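Local coordinates for protein PAN2-PAN3 deadenylation complex catalytic subunit pan2 (Neurospora crassa, PDB 4CZW) that probably serves as the catalytic exonuclease subunit of the PAN deadenylation complex, shortening the poly(A) tails of cytoplasmic mRNAs, at residues E8-P11 with E12-I15; K613-R616 with K617-E620; E619-A623 with N624-H628. All coordinates share one frame; numbering follows the deposited sequence.

Contact 1 (E8-P11 with E12-I15); sequences EAPP and EYRI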
ATOM      1  N   GLU A   8       6.030 -25.200 -17.495  1.00 48.28           N
ATOM      2  CA  GLU A   8       6.196 -24.923 -16.076  1.00 46.38           C
ATOM      3  C   GLU A   8       6.584 -23.467 -15.872  1.00 42.40           C
ATOM      4  O   GLU A   8       7.040 -22.805 -16.802  1.00 47.92           O
ATOM      5  CB  GLU A   8       7.249 -25.844 -15.460  1.00 48.22           C
ATOM      6  CG  GLU A   8       6.831 -27.301 -15.383  1.00 63.99           C
ATOM      7  CD  GLU A   8       7.944 -28.198 -14.879  1.00 83.19           C
ATOM      8  OE1 GLU A   8       9.126 -27.874 -15.121  1.00 72.68           O
ATOM      9  OE2 GLU A   8       7.637 -29.228 -14.243  1.00 80.41           O
ATOM     10  N   ALA A   9       6.399 -22.975 -14.651  1.00 40.89           N
ATOM     11  CA  ALA A   9       6.732 -21.596 -14.324  1.00 45.28           C
ATOM     12  C   ALA A   9       8.235 -21.354 -14.413  1.00 50.39           C
ATOM     13  O   ALA A   9       9.011 -21.984 -13.694  1.00 49.32           O
ATOM     14  CB  ALA A   9       6.222 -21.244 -12.936  1.00 36.49           C
ATOM     15  N   PRO A  10       8.649 -20.443 -15.306  1.00 50.64           N
ATOM     16  CA  PRO A  10      10.055 -20.043 -15.426  1.00 55.90           C
ATOM     17  C   PRO A  10      10.541 -19.377 -14.141  1.00 56.45           C
ATOM     18  O   PRO A  10       9.708 -18.951 -13.340  1.00 57.75           O
ATOM     19  CB  PRO A  10      10.041 -19.050 -16.598  1.00 55.53           C
ATOM     20  CG  PRO A  10       8.783 -19.348 -17.343  1.00 50.42           C
ATOM     21  CD  PRO A  10       7.801 -19.759 -16.294  1.00 47.89           C
ATOM     22  N   PRO A  11      11.868 -19.290 -13.942  1.00 63.97           N
ATOM     23  CA  PRO A  11      12.429 -18.651 -12.745  1.00 58.14           C
ATOM     24  C   PRO A  11      11.926 -17.223 -12.530  1.00 51.78           C
ATOM     25  O   PRO A  11      11.907 -16.748 -11.395  1.00 52.71           O
ATOM     26  CB  PRO A  11      13.942 -18.661 -13.013  1.00 48.26           C
ATOM     27  CG  PRO A  11      14.089 -18.956 -14.477  1.00 48.60           C
ATOM     28  CD  PRO A  11      12.924 -19.819 -14.819  1.00 59.05           C
ATOM     29  N   GLU A  12      11.514 -16.557 -13.606  1.00 42.83           N
ATOM     30  CA  GLU A  12      10.972 -15.206 -13.511  1.00 45.88           C
ATOM     31  C   GLU A  12       9.623 -15.190 -12.792  1.00 52.21           C
ATOM     32  O   GLU A  12       9.204 -14.159 -12.267  1.00 46.93           O
ATOM     33  CB  GLU A  12      10.825 -14.586 -14.905  1.00 40.34           C
ATOM     34  CG  GLU A  12      12.139 -14.337 -15.639  1.00 49.50           C
ATOM     35  CD  GLU A  12      12.662 -15.566 -16.365  1.00 54.56           C
ATOM     36  OE1 GLU A  12      12.205 -16.688 -16.060  1.00 57.59           O
ATOM     37  OE2 GLU A  12      13.533 -15.407 -17.246  1.00 65.56           O
ATOM     38  N   TYR A  13       8.950 -16.337 -12.772  1.00 44.59           N
ATOM     39  CA  TYR A  13       7.632 -16.445 -12.152  1.00 44.28           C
ATOM     40  C   TYR A  13       7.656 -17.222 -10.841  1.00 48.35           C
ATOM     41  O   TYR A  13       6.646 -17.293 -10.144  1.00 44.44           O
ATOM     42  CB  TYR A  13       6.642 -17.109 -13.113  1.00 45.62           C
ATOM     43  CG  TYR A  13       5.986 -16.161 -14.091  1.00 48.24           C
ATOM     44  CD1 TYR A  13       4.881 -15.406 -13.720  1.00 43.09           C
ATOM     45  CD2 TYR A  13       6.463 -16.031 -15.388  1.00 46.98           C
ATOM     46  CE1 TYR A  13       4.274 -14.543 -14.611  1.00 44.28           C
ATOM     47  CE2 TYR A  13       5.863 -15.170 -16.287  1.00 44.43           C
ATOM     48  CZ  TYR A  13       4.769 -14.428 -15.894  1.00 48.32           C
ATOM     49  OH  TYR A  13       4.168 -13.570 -16.785  1.00 41.71           O
ATOM     50  N   ARG A  14       8.802 -17.809 -10.508  1.00 46.82           N
ATOM     51  CA  ARG A  14       8.909 -18.632  -9.306  1.00 44.47           C
ATOM     52  C   ARG A  14       9.062 -17.792  -8.044  1.00 44.16           C
ATOM     53  O   ARG A  14       9.304 -16.585  -8.111  1.00 48.63           O
ATOM     54  CB  ARG A  14      10.082 -19.605  -9.428  1.00 51.20           C
ATOM     55  CG  ARG A  14       9.932 -20.606 -10.559  1.00 52.42           C
ATOM     56  CD  ARG A  14      11.201 -21.413 -10.759  1.00 66.00           C
ATOM     57  NE  ARG A  14      11.153 -22.201 -11.988  1.00 88.76           N
ATOM     58  CZ  ARG A  14      12.212 -22.772 -12.550  1.00 81.18           C
ATOM     59  NH1 ARG A  14      13.410 -22.640 -11.996  1.00 89.30           N
ATOM     60  NH2 ARG A  14      12.077 -23.470 -13.669  1.00 64.47           N
ATOM     61  N   ILE A  15       8.916 -18.445  -6.896  1.00 47.04           N
ATOM     62  CA  ILE A  15       9.034 -17.781  -5.604  1.00 51.34           C
ATOM     63  C   ILE A  15      10.456 -17.282  -5.352  1.00 49.85           C
ATOM     64  O   ILE A  15      11.422 -18.036  -5.470  1.00 41.90           O
ATOM     65  CB  ILE A  15       8.625 -18.714  -4.445  1.00 43.90           C
ATOM     66  CG1 ILE A  15       7.150 -19.112  -4.568  1.00 58.72           C
ATOM     67  CG2 ILE A  15       8.895 -18.038  -3.113  1.00 42.41           C
ATOM     68  CD1 ILE A  15       6.617 -19.877  -3.376  1.00 65.28           C
TER
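R14 doubles back along P11 to reach A9. Its CG lies beside the backbone N (chi1 -63°), and from there the chain runs extended to NE, which donates to A9 O at 2.7 Å with an N-H...O angle of 155°. A9 O therefore meets the guanidinium at its edge, slightly tilted from its plane, while P11 N lies over one face toward the rim. The Y13 ring goes another way, side by side with the P10 ring and pointing in the same direction; P10 CD and Y13 CD2 are 4.1 Å apart, an oblique apolar touch. E12, bent at chi2 (84°), lays its OE1 against the P10 and P11 rings. The backbone forms a beta turn over P10-Y13, close to type I, closed by Y13 N donating to P10 O at 2.8 Å; a weak bond of 3.4 Å from R14 N to P11 O continues the winding. This turn of the USP-like domain rests on antiparallel strands: A9 and Y13 touch V332 of strand 321-334, and Y13 also touches V343 of strand 339-347. W384 meets the Y13 ring edge-to-face, and Y13 OH is hydrogen-bonded to E376 of helix 374-377 and K385 of strand 385-394.

Contact 2 (K613-R616 with K617-E620); sequences KLYR and KYEE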
ATOM      1  N   LYS A 613      25.464  17.157  16.053  1.00 46.38           N
ATOM      2  CA  LYS A 613      26.748  17.756  16.401  1.00 40.85           C
ATOM      3  C   LYS A 613      27.824  17.349  15.403  1.00 47.39           C
ATOM      4  O   LYS A 613      28.658  18.163  15.005  1.00 46.72           O
ATOM      5  CB  LYS A 613      27.171  17.350  17.815  1.00 41.39           C
ATOM      6  CG  LYS A 613      26.356  17.986  18.929  1.00 43.02           C
ATOM      7  CD  LYS A 613      26.849  17.518  20.290  1.00 41.72           C
ATOM      8  CE  LYS A 613      26.142  18.250  21.417  1.00 60.67           C
ATOM      9  NZ  LYS A 613      26.631  17.804  22.752  1.00 66.98           N
ATOM     10  N   LEU A 614      27.798  16.081  15.003  1.00 42.29           N
ATOM     11  CA  LEU A 614      28.763  15.553  14.046  1.00 38.74           C
ATOM     12  C   LEU A 614      28.625  16.224  12.685  1.00 45.83           C
ATOM     13  O   LEU A 614      29.620  16.475  12.005  1.00 51.75           O
ATOM     14  CB  LEU A 614      28.599  14.039  13.904  1.00 40.60           C
ATOM     15  CG  LEU A 614      29.085  13.193  15.083  1.00 41.74           C
ATOM     16  CD1 LEU A 614      28.719  11.734  14.876  1.00 47.36           C
ATOM     17  CD2 LEU A 614      30.586  13.348  15.268  1.00 43.39           C
ATOM     18  N   TYR A 615      27.389  16.513  12.288  1.00 44.02           N
ATOM     19  CA  TYR A 615      27.145  17.179  11.015  1.00 41.47           C
ATOM     20  C   TYR A 615      27.622  18.627  11.053  1.00 43.86           C
ATOM     21  O   TYR A 615      28.109  19.152  10.052  1.00 48.21           O
ATOM     22  CB  TYR A 615      25.663  17.131  10.644  1.00 45.89           C
ATOM     23  CG  TYR A 615      25.344  17.912   9.389  1.00 36.21           C
ATOM     24  CD1 TYR A 615      25.691  17.421   8.136  1.00 30.76           C
ATOM     25  CD2 TYR A 615      24.708  19.146   9.455  1.00 32.25           C
ATOM     26  CE1 TYR A 615      25.410  18.133   6.986  1.00 38.36           C
ATOM     27  CE2 TYR A 615      24.423  19.865   8.309  1.00 34.38           C
ATOM     28  CZ  TYR A 615      24.775  19.353   7.077  1.00 35.99           C
ATOM     29  OH  TYR A 615      24.494  20.065   5.934  1.00 43.53           O
ATOM     30  N   ARG A 616      27.474  19.269  12.207  1.00 40.83           N
ATOM     31  CA  ARG A 616      27.920  20.648  12.366  1.00 43.41           C
ATOM     32  C   ARG A 616      29.440  20.729  12.285  1.00 45.87           C
ATOM     33  O   ARG A 616      29.988  21.683  11.731  1.00 49.56           O
ATOM     34  CB  ARG A 616      27.422  21.232  13.690  1.00 47.00           C
ATOM     35  CG  ARG A 616      25.913  21.408  13.758  1.00 42.14           C
ATOM     36  CD  ARG A 616      25.391  22.139  12.529  1.00 49.90           C
ATOM     37  NE  ARG A 616      23.945  22.331  12.575  1.00 51.11           N
ATOM     38  CZ  ARG A 616      23.219  22.784  11.557  1.00 47.61           C
ATOM     39  NH1 ARG A 616      23.804  23.086  10.405  1.00 41.27           N
ATOM     40  NH2 ARG A 616      21.907  22.929  11.687  1.00 40.43           N
ATOM     41  N   LYS A 617      30.115  19.724  12.834  1.00 37.73           N
ATOM     42  CA  LYS A 617      31.565  19.620  12.715  1.00 42.88           C
ATOM     43  C   LYS A 617      31.963  19.428  11.258  1.00 46.09           C
ATOM     44  O   LYS A 617      32.968  19.972  10.800  1.00 46.02           O
ATOM     45  CB  LYS A 617      32.097  18.465  13.564  1.00 39.54           C
ATOM     46  CG  LYS A 617      32.160  18.762  15.050  1.00 52.27           C
ATOM     47  CD  LYS A 617      33.123  19.903  15.334  1.00 51.00           C
ATOM     48  CE  LYS A 617      33.213  20.197  16.821  1.00 55.41           C
ATOM     49  NZ  LYS A 617      34.119  21.345  17.100  1.00 70.54           N
ATOM     50  N   TYR A 618      31.163  18.649  10.537  1.00 47.43           N
ATOM     51  CA  TYR A 618      31.398  18.402   9.121  1.00 37.21           C
ATOM     52  C   TYR A 618      31.302  19.690   8.311  1.00 40.29           C
ATOM     53  O   TYR A 618      32.088  19.912   7.390  1.00 43.26           O
ATOM     54  CB  TYR A 618      30.407  17.366   8.591  1.00 35.06           C
ATOM     55  CG  TYR A 618      30.366  17.264   7.084  1.00 35.22           C
ATOM     56  CD1 TYR A 618      31.447  16.761   6.373  1.00 44.48           C
ATOM     57  CD2 TYR A 618      29.243  17.666   6.372  1.00 33.72           C
ATOM     58  CE1 TYR A 618      31.412  16.661   4.996  1.00 47.91           C
ATOM     59  CE2 TYR A 618      29.200  17.572   4.996  1.00 41.31           C
ATOM     60  CZ  TYR A 618      30.287  17.069   4.312  1.00 50.63           C
ATOM     61  OH  TYR A 618      30.248  16.974   2.939  1.00 55.63           O
ATOM     62  N   GLU A 619      30.337  20.535   8.659  1.00 40.63           N
ATOM     63  CA  GLU A 619      30.176  21.822   7.993  1.00 42.87           C
ATOM     64  C   GLU A 619      31.381  22.721   8.247  1.00 45.01           C
ATOM     65  O   GLU A 619      31.813  23.459   7.362  1.00 43.37           O
ATOM     66  CB  GLU A 619      28.895  22.516   8.459  1.00 43.26           C
ATOM     67  CG  GLU A 619      27.615  21.868   7.960  1.00 44.98           C
ATOM     68  CD  GLU A 619      26.390  22.721   8.220  1.00 50.66           C
ATOM     69  OE1 GLU A 619      26.336  23.383   9.279  1.00 51.17           O
ATOM     70  OE2 GLU A 619      25.483  22.739   7.363  1.00 50.30           O
ATOM     71  N   GLU A 620      31.918  22.652   9.460  1.00 47.07           N
ATOM     72  CA  GLU A 620      33.094  23.434   9.823  1.00 45.96           C
ATOM     73  C   GLU A 620      34.324  22.962   9.057  1.00 50.98           C
ATOM     74  O   GLU A 620      35.120  23.775   8.587  1.00 37.02           O
ATOM     75  CB  GLU A 620      33.352  23.353  11.330  1.00 48.15           C
ATOM     76  CG  GLU A 620      32.234  23.932  12.181  1.00 64.51           C
ATOM     77  CD  GLU A 620      32.484  23.756  13.667  1.00 67.33           C
ATOM     78  OE1 GLU A 620      33.616  23.379  14.038  1.00 65.66           O
ATOM     79  OE2 GLU A 620      31.550  23.992  14.462  1.00 55.68           O
TER
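Y615, R616 and E619 meet on one flank of helix 604-623 of the exonuclease domain, the helix that also carries D607, a probable ligand of the catalytic metals. Backbone bonds from residue i+4 to i hold the turn, such as E619 N to Y615 O at 3.0 Å. R616 and E619 run side by side, and NH1 gives a salt bridge to E619 OE1 at 2.8 Å. The oxygen lies close to the guanidinium plane, but NH1 approaches it from 42° above the carboxylate plane. E619 also passes over Y615: its CG sits above one face of the ring, offset toward the rim, a CH-pi contact 4.1 Å from the centroid. With Y615 CG anti to the backbone N (chi1 175°), CE1 comes to the edge of the Y618 ring, 3.9 Å from Y618 CD2. Replacing E619 with an alanine would probably deprive R616 NH1 of its carboxylate and uncover part of that Y615 face. R616 also meets E487 at NE and G482 O at NH2. Its positive charge is probably balanced by the carboxylates of E619 and E487, with G482 O taking a further N-H, which is likely to fix the guanidinium and tie this surface turn to the loop holding G482 and E487.

Contact 3 (E619-A623 with N624-H628); sequences EEFMA and NGSFH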
ATOM      1  N   GLU A 619      30.337  20.535   8.659  1.00 40.63           N
ATOM      2  CA  GLU A 619      30.176  21.822   7.993  1.00 42.87           C
ATOM      3  C   GLU A 619      31.381  22.721   8.247  1.00 45.01           C
ATOM      4  O   GLU A 619      31.813  23.459   7.362  1.00 43.37           O
ATOM      5  CB  GLU A 619      28.895  22.516   8.459  1.00 43.26           C
ATOM      6  CG  GLU A 619      27.615  21.868   7.960  1.00 44.98           C
ATOM      7  CD  GLU A 619      26.390  22.721   8.220  1.00 50.66           C
ATOM      8  OE1 GLU A 619      26.336  23.383   9.279  1.00 51.17           O
ATOM      9  OE2 GLU A 619      25.483  22.739   7.363  1.00 50.30           O
ATOM     10  N   GLU A 620      31.918  22.652   9.460  1.00 47.07           N
ATOM     11  CA  GLU A 620      33.094  23.434   9.823  1.00 45.96           C
ATOM     12  C   GLU A 620      34.324  22.962   9.057  1.00 50.98           C
ATOM     13  O   GLU A 620      35.120  23.775   8.587  1.00 37.02           O
ATOM     14  CB  GLU A 620      33.352  23.353  11.330  1.00 48.15           C
ATOM     15  CG  GLU A 620      32.234  23.932  12.181  1.00 64.51           C
ATOM     16  CD  GLU A 620      32.484  23.756  13.667  1.00 67.33           C
ATOM     17  OE1 GLU A 620      33.616  23.379  14.038  1.00 65.66           O
ATOM     18  OE2 GLU A 620      31.550  23.992  14.462  1.00 55.68           O
ATOM     19  N   PHE A 621      34.470  21.646   8.935  1.00 36.03           N
ATOM     20  CA  PHE A 621      35.618  21.054   8.255  1.00 38.01           C
ATOM     21  C   PHE A 621      35.616  21.381   6.764  1.00 43.53           C
ATOM     22  O   PHE A 621      36.665  21.646   6.178  1.00 47.69           O
ATOM     23  CB  PHE A 621      35.637  19.536   8.459  1.00 42.02           C
ATOM     24  CG  PHE A 621      35.796  19.115   9.893  1.00 39.11           C
ATOM     25  CD1 PHE A 621      36.332  19.981  10.832  1.00 32.04           C
ATOM     26  CD2 PHE A 621      35.410  17.848  10.302  1.00 37.89           C
ATOM     27  CE1 PHE A 621      36.477  19.594  12.153  1.00 31.51           C
ATOM     28  CE2 PHE A 621      35.554  17.454  11.619  1.00 46.44           C
ATOM     29  CZ  PHE A 621      36.088  18.329  12.546  1.00 46.54           C
HETATM   30  N   MSE A 622      34.433  21.360   6.158  1.00 37.89           N
HETATM   31  CA  MSE A 622      34.294  21.677   4.740  1.00 48.94           C
HETATM   32  C   MSE A 622      34.554  23.155   4.477  1.00 46.58           C
HETATM   33  O   MSE A 622      35.112  23.524   3.444  1.00 41.48           O
HETATM   34  CB  MSE A 622      32.899  21.297   4.236  1.00 42.04           C
HETATM   35  CG  MSE A 622      32.624  19.806   4.223  1.00 42.36           C
HETATM   36 SE   MSE A 622      33.540  18.865   2.782  1.00 53.77          SE
HETATM   37  CE  MSE A 622      32.469  19.494   1.279  1.00 43.90           C
ATOM     38  N   ALA A 623      34.147  23.996   5.422  1.00 41.17           N
ATOM     39  CA  ALA A 623      34.263  25.440   5.266  1.00 40.41           C
ATOM     40  C   ALA A 623      35.712  25.913   5.341  1.00 49.35           C
ATOM     41  O   ALA A 623      36.124  26.772   4.563  1.00 49.63           O
ATOM     42  CB  ALA A 623      33.420  26.151   6.311  1.00 34.24           C
ATOM     43  N   ASN A 624      36.483  25.360   6.273  1.00 47.07           N
ATOM     44  CA  ASN A 624      37.876  25.768   6.432  1.00 42.62           C
ATOM     45  C   ASN A 624      38.839  24.885   5.642  1.00 42.37           C
ATOM     46  O   ASN A 624      40.054  25.068   5.701  1.00 61.26           O
ATOM     47  CB  ASN A 624      38.269  25.787   7.916  1.00 35.80           C
ATOM     48  CG  ASN A 624      38.051  24.450   8.607  1.00 38.83           C
ATOM     49  OD1 ASN A 624      38.148  23.388   7.992  1.00 41.34           O
ATOM     50  ND2 ASN A 624      37.755  24.500   9.900  1.00 37.45           N
ATOM     51  N   GLY A 625      38.288  23.922   4.909  1.00 45.51           N
ATOM     52  CA  GLY A 625      39.075  23.079   4.028  1.00 46.65           C
ATOM     53  C   GLY A 625      39.954  22.060   4.729  1.00 48.60           C
ATOM     54  O   GLY A 625      40.980  21.646   4.190  1.00 52.94           O
ATOM     55  N   SER A 626      39.550  21.642   5.924  1.00 40.54           N
ATOM     56  CA  SER A 626      40.335  20.681   6.690  1.00 40.89           C
ATOM     57  C   SER A 626      39.693  19.295   6.703  1.00 49.22           C
ATOM     58  O   SER A 626      40.189  18.385   7.364  1.00 50.56           O
ATOM     59  CB  SER A 626      40.532  21.174   8.124  1.00 45.26           C
ATOM     60  OG  SER A 626      39.293  21.290   8.799  1.00 47.34           O
ATOM     61  N   PHE A 627      38.598  19.137   5.965  1.00 46.74           N
ATOM     62  CA  PHE A 627      37.846  17.884   5.979  1.00 45.34           C
ATOM     63  C   PHE A 627      38.636  16.714   5.400  1.00 46.79           C
ATOM     64  O   PHE A 627      38.541  15.591   5.897  1.00 54.24           O
ATOM     65  CB  PHE A 627      36.528  18.035   5.219  1.00 49.82           C
ATOM     66  CG  PHE A 627      35.736  16.761   5.134  1.00 48.91           C
ATOM     67  CD1 PHE A 627      35.131  16.232   6.262  1.00 43.30           C
ATOM     68  CD2 PHE A 627      35.604  16.087   3.931  1.00 43.77           C
ATOM     69  CE1 PHE A 627      34.408  15.057   6.193  1.00 41.09           C
ATOM     70  CE2 PHE A 627      34.880  14.912   3.854  1.00 47.54           C
ATOM     71  CZ  PHE A 627      34.282  14.397   4.987  1.00 44.65           C
ATOM     72  N   HIS A 628      39.404  16.975   4.347  1.00 52.64           N
ATOM     73  CA  HIS A 628      40.210  15.932   3.720  1.00 52.64           C
ATOM     74  C   HIS A 628      41.223  15.358   4.703  1.00 56.72           C
ATOM     75  O   HIS A 628      41.416  14.145   4.772  1.00 55.13           O
ATOM     76  CB  HIS A 628      40.931  16.471   2.484  1.00 53.19           C
ATOM     77  CG  HIS A 628      41.911  15.507   1.892  1.00 62.91           C
ATOM     78  ND1 HIS A 628      41.524  14.366   1.223  1.00 73.32           N
ATOM     79  CD2 HIS A 628      43.266  15.510   1.875  1.00 61.25           C
ATOM     80  CE1 HIS A 628      42.596  13.711   0.816  1.00 78.28           C
ATOM     81  NE2 HIS A 628      43.666  14.384   1.199  1.00 83.16           N
TER
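A chi1 of 177° carries the F627 ring away from its own amide and back alongside M622, a selenomethionine whose chain curls at chi2 and chi3 to bring SE to it. SE lies 4.3 Å from the ring centroid and 37° off the normal, an oblique Met-aromatic contact in which CD2 of F627 is the ring atom nearest to SE, at 3.6 Å. At the edge of the same ring is F621 CB, which packs 3.7 Å from F627 CB. Helix 604-623 ends here at a positive-phi glycine: N624 N still makes a helical bond to E620 O at 3.1 Å, G625 has the positive phi that favours glycine, and S626 N bonds back to F621 O at 2.9 Å, in the carbonyl plane, as in a Schellman motif. N624, its CG set between the backbone N and the carbonyl carbon (chi1 57°), brings OD1 to S626 OG, which donates a hydrogen bond to it, though the orientation of the N624 amide is doubtful. F621 O is thus held chiefly by S626 N, with a weak second bond from F627 N. Polar bonds close the bend; M622 SE and F621 CB pack F627, the first residue of helix 627-634, against the last turn of helix 604-623.

In the fold
From the N terminus the chain meets contact 1 first, a tight turn ahead of strand 40-41 that lays the opening loop of the USP-like domain on strands 321-334 and 339-347. Contacts 2 and 3 come some 600 residues later, near the end of the exonuclease part; the centres of contacts 1 and 2 are about 50 Å apart and the two do not touch. Each contact is local, closing only a turn or two, and none encloses another. Contact 3 begins where contact 2 ends, the two overlapping at E619 and E620, with centres about 9 Å apart. Y618 and F627 join them edge-to-face, so helix 604-623 and helix 627-634 are tied across the bend.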